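Local coordinates for protein CEL61B (Hypocrea jecorina, PDB 2VTC) that oxidatively cleaves glycosidic bonds in crystalline and amorphous polysaccharides such as cellulose, as a secreted copper-dependent lytic polysaccharide monooxygenase of family AA9, at residues V77-A82 with N194-V199; V117-G122 with G172-R177. All coordinates share one frame; numbering follows the deposited sequence.

Contact 1: V77-A82 with N194-V199; sequences VCHKNA and NYPQCV. With NI (nickel (II) ion), chain E.
Cys78 and Cys198 bring the two backbones together, their CA atoms 5.4 Å apart, where the chain leaves helix 75-78 and passes strand 194-199; His79, with positive phi, starts the type II turn that ends at Ala82. The disulfide is the covalent clamp: Cys78 SG meets Cys198 SG at 2.1 Å with a chi3 of -83°. Next to it, water 1 bridges the backbones, donating to Cys78 O at 2.8 Å and accepting from Cys198 N. His79 points toward the strand and presents its ring edge to Pro196 O, and the side chains of His79 and Pro196 cross at about a right angle. ND1 gives its hydrogen to Pro196 O at 3.3 Å, a long bond that lies in the imidazole plane and uses a lone pair of the carbonyl, while Pro196 CD sits 3.7 Å from the same ND1. Tyr195 points away from the turn, and its OH ligates the nickel ion 2.5 Å away, with His20 and His108 completing the protein ligands. That ion occupies the site of the catalytic copper. Disulfide, water bridge and imidazole bond thus tie the loop to the very strand that supplies the metal-binding tyrosine.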
ATOM      1  N   VAL A  77      -0.237   9.513  -2.637  1.00 15.39           N
ATOM      2  CA  VAL A  77      -0.858   8.566  -3.564  1.00 14.89           C
ATOM      3  C   VAL A  77      -0.087   7.234  -3.632  1.00 15.06           C
ATOM      4  O   VAL A  77      -0.647   6.176  -3.300  1.00 14.93           O
ATOM      5  CB  VAL A  77      -1.009   9.173  -5.001  1.00 14.65           C
ATOM      6  CG1 VAL A  77      -1.710   8.143  -5.898  1.00 15.69           C
ATOM      7  CG2 VAL A  77      -1.779  10.506  -4.985  1.00 15.72           C
ATOM      8  N   CYS A  78       1.191   7.305  -4.029  1.00 14.84           N
ATOM      9  CA  CYS A  78       2.047   6.140  -4.221  1.00 15.50           C
ATOM     10  C   CYS A  78       3.473   6.351  -3.704  1.00 15.41           C
ATOM     11  O   CYS A  78       4.396   5.680  -4.132  1.00 15.55           O
ATOM     12  CB  CYS A  78       2.081   5.706  -5.700  1.00 16.45           C
ATOM     13  SG  CYS A  78       0.517   5.005  -6.272  1.00 16.84           S
ATOM     14  N   HIS A  79       3.610   7.264  -2.749  1.00 15.12           N
ATOM     15  CA  HIS A  79       4.887   7.590  -2.088  1.00 16.70           C
ATOM     16  C   HIS A  79       5.682   8.645  -2.887  1.00 18.08           C
ATOM     17  O   HIS A  79       5.182   9.211  -3.881  1.00 17.32           O
ATOM     18  CB  HIS A  79       5.711   6.340  -1.755  1.00 17.30           C
ATOM     19  CG  HIS A  79       6.491   6.462  -0.477  1.00 18.29           C
ATOM     20  ND1 HIS A  79       6.412   5.535   0.550  1.00 22.40           N
ATOM     21  CD2 HIS A  79       7.377   7.402  -0.076  1.00 18.85           C
ATOM     22  CE1 HIS A  79       7.219   5.915   1.531  1.00 18.86           C
ATOM     23  NE2 HIS A  79       7.809   7.045   1.181  1.00 23.77           N
ATOM     24  N   LYS A  80       6.899   8.941  -2.426  1.00 17.15           N
ATOM     25  CA  LYS A  80       7.614  10.155  -2.863  1.00 17.58           C
ATOM     26  C   LYS A  80       7.931  10.233  -4.363  1.00 16.49           C
ATOM     27  O   LYS A  80       8.630   9.363  -4.895  1.00 17.45           O
ATOM     28  CB  LYS A  80       8.909  10.306  -2.069  1.00 17.77           C
ATOM     29  CG  LYS A  80       9.581  11.645  -2.277  1.00 18.88           C
ATOM     30  CD  LYS A  80      10.854  11.753  -1.432  1.00 23.16           C
ATOM     31  CE  LYS A  80      11.493  13.112  -1.583  1.00 23.77           C
ATOM     32  NZ  LYS A  80      10.581  14.185  -1.109  1.00 29.27           N
ATOM     33  N   ASN A  81       7.417  11.295  -5.000  1.00 17.08           N
ATOM     34  CA  ASN A  81       7.693  11.567  -6.436  1.00 17.33           C
ATOM     35  C   ASN A  81       7.397  10.339  -7.311  1.00 17.45           C
ATOM     36  O   ASN A  81       8.076  10.082  -8.321  1.00 18.87           O
ATOM     37  CB  ASN A  81       9.154  12.004  -6.623  1.00 17.52           C
ATOM     38  CG  ASN A  81       9.514  13.246  -5.829  1.00 17.46           C
ATOM     39  OD1 ASN A  81       8.661  14.076  -5.481  1.00 18.52           O
ATOM     40  ND2 ASN A  81      10.818  13.381  -5.529  1.00 19.52           N
ATOM     41  N   ALA A  82       6.398   9.549  -6.922  1.00 17.24           N
ATOM     42  CA  ALA A  82       6.176   8.263  -7.553  1.00 16.48           C
ATOM     43  C   ALA A  82       5.639   8.377  -8.969  1.00 17.11           C
ATOM     44  O   ALA A  82       4.911   9.319  -9.300  1.00 17.01           O
ATOM     45  CB  ALA A  82       5.253   7.371  -6.733  1.00 17.51           C
ATOM     46  N   ASN A 194       3.280   6.855   7.405  1.00 15.58           N
ATOM     47  CA  ASN A 194       2.608   6.070   6.350  1.00 15.84           C
ATOM     48  C   ASN A 194       3.612   5.517   5.337  1.00 15.31           C
ATOM     49  O   ASN A 194       4.464   6.280   4.829  1.00 17.01           O
ATOM     50  CB  ASN A 194       1.558   6.913   5.583  1.00 15.32           C
ATOM     51  CG  ASN A 194       0.309   7.236   6.396  1.00 17.45           C
ATOM     52  OD1 ASN A 194      -0.836   7.064   5.911  1.00 21.21           O
ATOM     53  ND2 ASN A 194       0.491   7.781   7.577  1.00 14.80           N
ATOM     54  N   TYR A 195       3.487   4.236   5.007  1.00 16.18           N
ATOM     55  CA  TYR A 195       4.364   3.589   4.021  1.00 16.27           C
ATOM     56  C   TYR A 195       3.531   2.995   2.871  1.00 15.72           C
ATOM     57  O   TYR A 195       3.367   1.787   2.809  1.00 16.29           O
ATOM     58  CB  TYR A 195       5.228   2.468   4.653  1.00 18.01           C
ATOM     59  CG  TYR A 195       6.155   2.920   5.778  1.00 18.87           C
ATOM     60  CD1 TYR A 195       7.519   3.131   5.541  1.00 18.04           C
ATOM     61  CD2 TYR A 195       5.659   3.145   7.080  1.00 18.43           C
ATOM     62  CE1 TYR A 195       8.383   3.577   6.577  1.00 20.46           C
ATOM     63  CE2 TYR A 195       6.515   3.582   8.128  1.00 19.44           C
ATOM     64  CZ  TYR A 195       7.867   3.784   7.863  1.00 20.90           C
ATOM     65  OH  TYR A 195       8.699   4.205   8.899  1.00 21.52           O
ATOM     66  N   PRO A 196       3.022   3.858   1.954  1.00 15.74           N
ATOM     67  CA  PRO A 196       2.249   3.329   0.813  1.00 15.82           C
ATOM     68  C   PRO A 196       3.147   2.809  -0.314  1.00 15.67           C
ATOM     69  O   PRO A 196       4.203   3.391  -0.599  1.00 15.78           O
ATOM     70  CB  PRO A 196       1.444   4.540   0.335  1.00 14.78           C
ATOM     71  CG  PRO A 196       2.300   5.722   0.651  1.00 15.35           C
ATOM     72  CD  PRO A 196       3.028   5.331   1.969  1.00 15.96           C
ATOM     73  N   GLN A 197       2.723   1.713  -0.921  1.00 15.75           N
ATOM     74  CA  GLN A 197       3.445   1.120  -2.033  1.00 15.93           C
ATOM     75  C   GLN A 197       2.447   0.704  -3.109  1.00 16.88           C
ATOM     76  O   GLN A 197       1.498  -0.041  -2.823  1.00 16.02           O
ATOM     77  CB  GLN A 197       4.213  -0.114  -1.550  1.00 17.15           C
ATOM     78  CG  GLN A 197       5.349   0.279  -0.576  1.00 16.48           C
ATOM     79  CD  GLN A 197       6.557   0.839  -1.302  1.00 17.96           C
ATOM     80  OE1 GLN A 197       6.713   2.056  -1.455  1.00 19.70           O
ATOM     81  NE2 GLN A 197       7.414  -0.044  -1.748  1.00 16.68           N
ATOM     82  N   CYS A 198       2.671   1.187  -4.336  1.00 16.23           N
ATOM     83  CA  CYS A 198       1.767   0.860  -5.442  1.00 16.59           C
ATOM     84  C   CYS A 198       2.352  -0.146  -6.434  1.00 17.00           C
ATOM     85  O   CYS A 198       3.552  -0.107  -6.760  1.00 17.72           O
ATOM     86  CB  CYS A 198       1.375   2.155  -6.159  1.00 16.47           C
ATOM     87  SG  CYS A 198       0.380   3.257  -5.192  1.00 16.60           S
ATOM     88  N   VAL A 199       1.486  -1.035  -6.924  1.00 17.22           N
ATOM     89  CA  VAL A 199       1.850  -2.032  -7.958  1.00 17.59           C
ATOM     90  C   VAL A 199       0.756  -2.089  -9.048  1.00 17.61           C
ATOM     91  O   VAL A 199      -0.429  -2.046  -8.734  1.00 16.75           O
ATOM     92  CB  VAL A 199       2.108  -3.449  -7.375  1.00 18.68           C
ATOM     93  CG1 VAL A 199       3.225  -3.414  -6.312  1.00 19.73           C
ATOM     94  CG2 VAL A 199       0.829  -4.035  -6.777  1.00 19.16           C
TER
HETATM   95 NI    NI E1231      10.770   2.994   9.624  1.00 23.54          NI
HETATM   96  O   HOH W   1       4.794   3.028  -4.835  1.00 18.20           O
HETATM   97  O   HOH W   2      12.665   2.625  10.568  1.00 27.02           O
HETATM   98  O   HOH W   3      10.529   4.102  10.052  1.00 11.52           O

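Contact 2: V117-G122 with G172-R177; sequences VVECSG and GNYVFR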
ATOM      1  N   VAL A 117      -7.514  -0.494  -3.913  1.00 15.93           N
ATOM      2  CA  VAL A 117      -7.418  -0.689  -5.372  1.00 15.93           C
ATOM      3  C   VAL A 117      -8.079   0.484  -6.106  1.00 15.77           C
ATOM      4  O   VAL A 117      -8.995   1.096  -5.586  1.00 15.51           O
ATOM      5  CB  VAL A 117      -8.027  -2.051  -5.798  1.00 16.18           C
ATOM      6  CG1 VAL A 117      -9.508  -2.115  -5.486  1.00 17.30           C
ATOM      7  CG2 VAL A 117      -7.723  -2.381  -7.280  1.00 16.71           C
ATOM      8  N   VAL A 118      -7.539   0.815  -7.272  1.00 15.09           N
ATOM      9  CA  VAL A 118      -8.105   1.841  -8.139  1.00 17.57           C
ATOM     10  C   VAL A 118      -8.040   1.348  -9.593  1.00 16.51           C
ATOM     11  O   VAL A 118      -7.072   0.690 -10.003  1.00 17.34           O
ATOM     12  CB  VAL A 118      -7.314   3.149  -8.045  1.00 16.44           C
ATOM     13  CG1 VAL A 118      -5.985   2.989  -8.706  1.00 24.32           C
ATOM     14  CG2 VAL A 118      -8.048   4.259  -8.728  1.00 23.26           C
ATOM     15  N   GLU A 119      -9.055   1.709 -10.378  1.00 16.85           N
ATOM     16  CA  GLU A 119      -9.028   1.423 -11.814  1.00 17.35           C
ATOM     17  C   GLU A 119      -8.340   2.541 -12.616  1.00 17.44           C
ATOM     18  O   GLU A 119      -8.396   3.717 -12.245  1.00 17.67           O
ATOM     19  CB  GLU A 119     -10.450   1.165 -12.333  1.00 17.48           C
ATOM     20  CG  GLU A 119     -10.455   0.585 -13.763  1.00 17.47           C
ATOM     21  CD  GLU A 119     -11.858   0.318 -14.320  1.00 19.11           C
ATOM     22  OE1 GLU A 119     -12.859   0.457 -13.587  1.00 18.56           O
ATOM     23  OE2 GLU A 119     -11.922  -0.042 -15.525  1.00 23.25           O
ATOM     24  N   CYS A 120      -7.708   2.167 -13.728  1.00 17.36           N
ATOM     25  CA  CYS A 120      -7.070   3.125 -14.622  1.00 18.10           C
ATOM     26  C   CYS A 120      -7.906   3.317 -15.866  1.00 18.97           C
ATOM     27  O   CYS A 120      -8.467   2.340 -16.378  1.00 18.74           O
ATOM     28  CB  CYS A 120      -5.692   2.634 -15.062  1.00 18.09           C
ATOM     29  SG  CYS A 120      -4.554   2.392 -13.643  1.00 18.43           S
ATOM     30  N   SER A 121      -7.979   4.565 -16.315  1.00 20.08           N
ATOM     31  CA  SER A 121      -8.510   4.861 -17.652  1.00 22.07           C
ATOM     32  C   SER A 121      -7.332   4.673 -18.595  1.00 22.79           C
ATOM     33  O   SER A 121      -6.366   5.420 -18.523  1.00 25.18           O
ATOM     34  CB  SER A 121      -9.007   6.294 -17.720  1.00 21.97           C
ATOM     35  OG  SER A 121      -9.425   6.581 -19.055  1.00 25.54           O
ATOM     36  N   GLY A 122      -7.412   3.700 -19.492  1.00 23.48           N
ATOM     37  CA  GLY A 122      -6.264   3.345 -20.310  1.00 22.87           C
ATOM     38  C   GLY A 122      -5.295   2.486 -19.516  1.00 22.22           C
ATOM     39  O   GLY A 122      -5.673   1.918 -18.490  1.00 23.65           O
ATOM     40  N   GLY A 172      -9.997  -5.542 -15.877  1.00 21.61           N
ATOM     41  CA  GLY A 172      -9.601  -4.154 -16.019  1.00 20.24           C
ATOM     42  C   GLY A 172      -8.147  -3.939 -15.670  1.00 19.93           C
ATOM     43  O   GLY A 172      -7.448  -4.873 -15.255  1.00 19.80           O
ATOM     44  N   ASN A 173      -7.690  -2.718 -15.886  1.00 18.67           N
ATOM     45  CA  ASN A 173      -6.339  -2.332 -15.504  1.00 18.45           C
ATOM     46  C   ASN A 173      -6.429  -1.621 -14.157  1.00 17.40           C
ATOM     47  O   ASN A 173      -7.132  -0.618 -14.032  1.00 17.64           O
ATOM     48  CB  ASN A 173      -5.729  -1.399 -16.542  1.00 18.55           C
ATOM     49  CG  ASN A 173      -5.477  -2.082 -17.879  1.00 21.40           C
ATOM     50  OD1 ASN A 173      -5.098  -3.260 -17.946  1.00 20.97           O
ATOM     51  ND2 ASN A 173      -5.671  -1.329 -18.956  1.00 23.29           N
ATOM     52  N   TYR A 174      -5.745  -2.159 -13.144  1.00 17.32           N
ATOM     53  CA  TYR A 174      -5.850  -1.590 -11.784  1.00 17.07           C
ATOM     54  C   TYR A 174      -4.472  -1.350 -11.163  1.00 16.95           C
ATOM     55  O   TYR A 174      -3.451  -1.926 -11.598  1.00 16.33           O
ATOM     56  CB  TYR A 174      -6.632  -2.535 -10.846  1.00 17.76           C
ATOM     57  CG  TYR A 174      -8.047  -2.844 -11.290  1.00 18.32           C
ATOM     58  CD1 TYR A 174      -9.116  -2.022 -10.906  1.00 18.41           C
ATOM     59  CD2 TYR A 174      -8.319  -3.959 -12.083  1.00 20.92           C
ATOM     60  CE1 TYR A 174     -10.429  -2.288 -11.305  1.00 19.53           C
ATOM     61  CE2 TYR A 174      -9.635  -4.240 -12.495  1.00 19.17           C
ATOM     62  CZ  TYR A 174     -10.674  -3.403 -12.102  1.00 19.25           C
ATOM     63  OH  TYR A 174     -11.974  -3.646 -12.487  1.00 19.83           O
ATOM     64  N   VAL A 175      -4.480  -0.473 -10.156  1.00 16.41           N
ATOM     65  CA  VAL A 175      -3.337  -0.251  -9.290  1.00 16.66           C
ATOM     66  C   VAL A 175      -3.757  -0.681  -7.891  1.00 15.97           C
ATOM     67  O   VAL A 175      -4.858  -0.341  -7.416  1.00 15.70           O
ATOM     68  CB  VAL A 175      -2.930   1.242  -9.265  1.00 15.46           C
ATOM     69  CG1 VAL A 175      -1.644   1.439  -8.466  1.00 16.22           C
ATOM     70  CG2 VAL A 175      -2.650   1.753 -10.697  1.00 15.85           C
ATOM     71  N   PHE A 176      -2.856  -1.400  -7.222  1.00 15.73           N
ATOM     72  CA  PHE A 176      -3.068  -1.793  -5.816  1.00 15.71           C
ATOM     73  C   PHE A 176      -2.129  -0.984  -4.925  1.00 14.70           C
ATOM     74  O   PHE A 176      -0.931  -0.898  -5.209  1.00 16.17           O
ATOM     75  CB  PHE A 176      -2.827  -3.289  -5.641  1.00 16.32           C
ATOM     76  CG  PHE A 176      -3.907  -4.123  -6.221  1.00 16.74           C
ATOM     77  CD1 PHE A 176      -4.920  -4.641  -5.425  1.00 17.01           C
ATOM     78  CD2 PHE A 176      -3.960  -4.323  -7.597  1.00 17.04           C
ATOM     79  CE1 PHE A 176      -5.948  -5.408  -5.976  1.00 19.56           C
ATOM     80  CE2 PHE A 176      -5.002  -5.064  -8.174  1.00 17.78           C
ATOM     81  CZ  PHE A 176      -6.000  -5.620  -7.362  1.00 18.04           C
ATOM     82  N   ARG A 177      -2.685  -0.355  -3.886  1.00 15.43           N
ATOM     83  CA  ARG A 177      -1.927   0.513  -2.988  1.00 15.13           C
ATOM     84  C   ARG A 177      -1.936  -0.137  -1.610  1.00 15.32           C
ATOM     85  O   ARG A 177      -2.964  -0.126  -0.935  1.00 15.23           O
ATOM     86  CB  ARG A 177      -2.550   1.917  -2.961  1.00 14.76           C
ATOM     87  CG  ARG A 177      -1.924   2.958  -2.037  1.00 14.65           C
ATOM     88  CD  ARG A 177      -2.802   4.204  -2.036  1.00 14.35           C
ATOM     89  NE  ARG A 177      -2.196   5.232  -1.187  1.00 16.03           N
ATOM     90  CZ  ARG A 177      -2.302   5.239   0.150  1.00 15.64           C
ATOM     91  NH1 ARG A 177      -3.028   4.293   0.792  1.00 15.06           N
ATOM     92  NH2 ARG A 177      -1.671   6.200   0.839  1.00 14.98           N
TER
HETATM   93  O   HOH W   4     -13.959  -1.704 -12.167  1.00 24.81           O
HETATM   94  O   HOH W   5      -9.609  -0.834 -16.948  1.00 26.88           O
HETATM   95  O   HOH W   6      -8.179   0.682 -18.760  1.00 35.23           O
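Val117 and Phe176 form a non-hydrogen-bonded pair of an antiparallel ladder, followed by the hydrogen-bonded pair Val118 and Val175 and the non-hydrogen-bonded pair Glu119 and Tyr174. Val118 N hydrogen-bonds Val175 O at 2.9 Å, Val175 N answers to Val118 O, and Cys120 N hydrogen-bonds Asn173 O. Val117 lays CG2 over one face of the Phe176 ring, 3.8 Å from the centroid and 15° off the normal, a CH-pi contact.

Tyr174 can be followed outward. Its CB lies 3.4 Å from Val118 O and also touches Val117 CG2; CG has the same two neighbours, slightly farther off; CD1 passes Val118 O and Glu119 CA; CE1 packs on Glu119 CB at 3.6 Å. With CG beside its backbone N (chi1 -59°), the ring crosses the Glu119 side chain at a slant, the carboxylate plane 41° from the ring plane. At the tip, OH hydrogen-bonds Arg170 O and takes a hydrogen from water 4, which also donates to Glu119 OE1. On the other face Val175 CB meets Val118 CG1, and Val175 CG2 touches Cys120 SG, the sulfur joined to Cys124. Asn173 ND2 donates to Gly122 O at 3.3 Å from above the carbonyl plane, well off its lone pairs. Such antiparallel pairing, with mainly apolar side chains, Val117 and Phe176 on one face and Val118 and Val175 on the other, belongs to the beta-sandwich core of AA9 enzymes, here away from the metal site.

The centres of contacts 1 and 2 lie about 14 Å apart, and both reach the same mixed sheet, contact 1 through strand 193-204 alone; strands 172-182 and 193-204 are antiparallel neighbours in it. Along the chain the order is 77-82, 117-122, 172-177, 194-199, so contact 2 falls wholly within the span that contact 1 closes. They also touch: Phe176 N hydrogen-bonds Val199 O between the neighbouring strands, and Arg177 NE reaches Val77 O at the end of helix 75-78, with its NH2 packed against Pro196 CB. Strand 172-182 is thus the antiparallel neighbour that joins contact 2 to the disulfide-linked strand bearing Tyr195, a ligand of the metal.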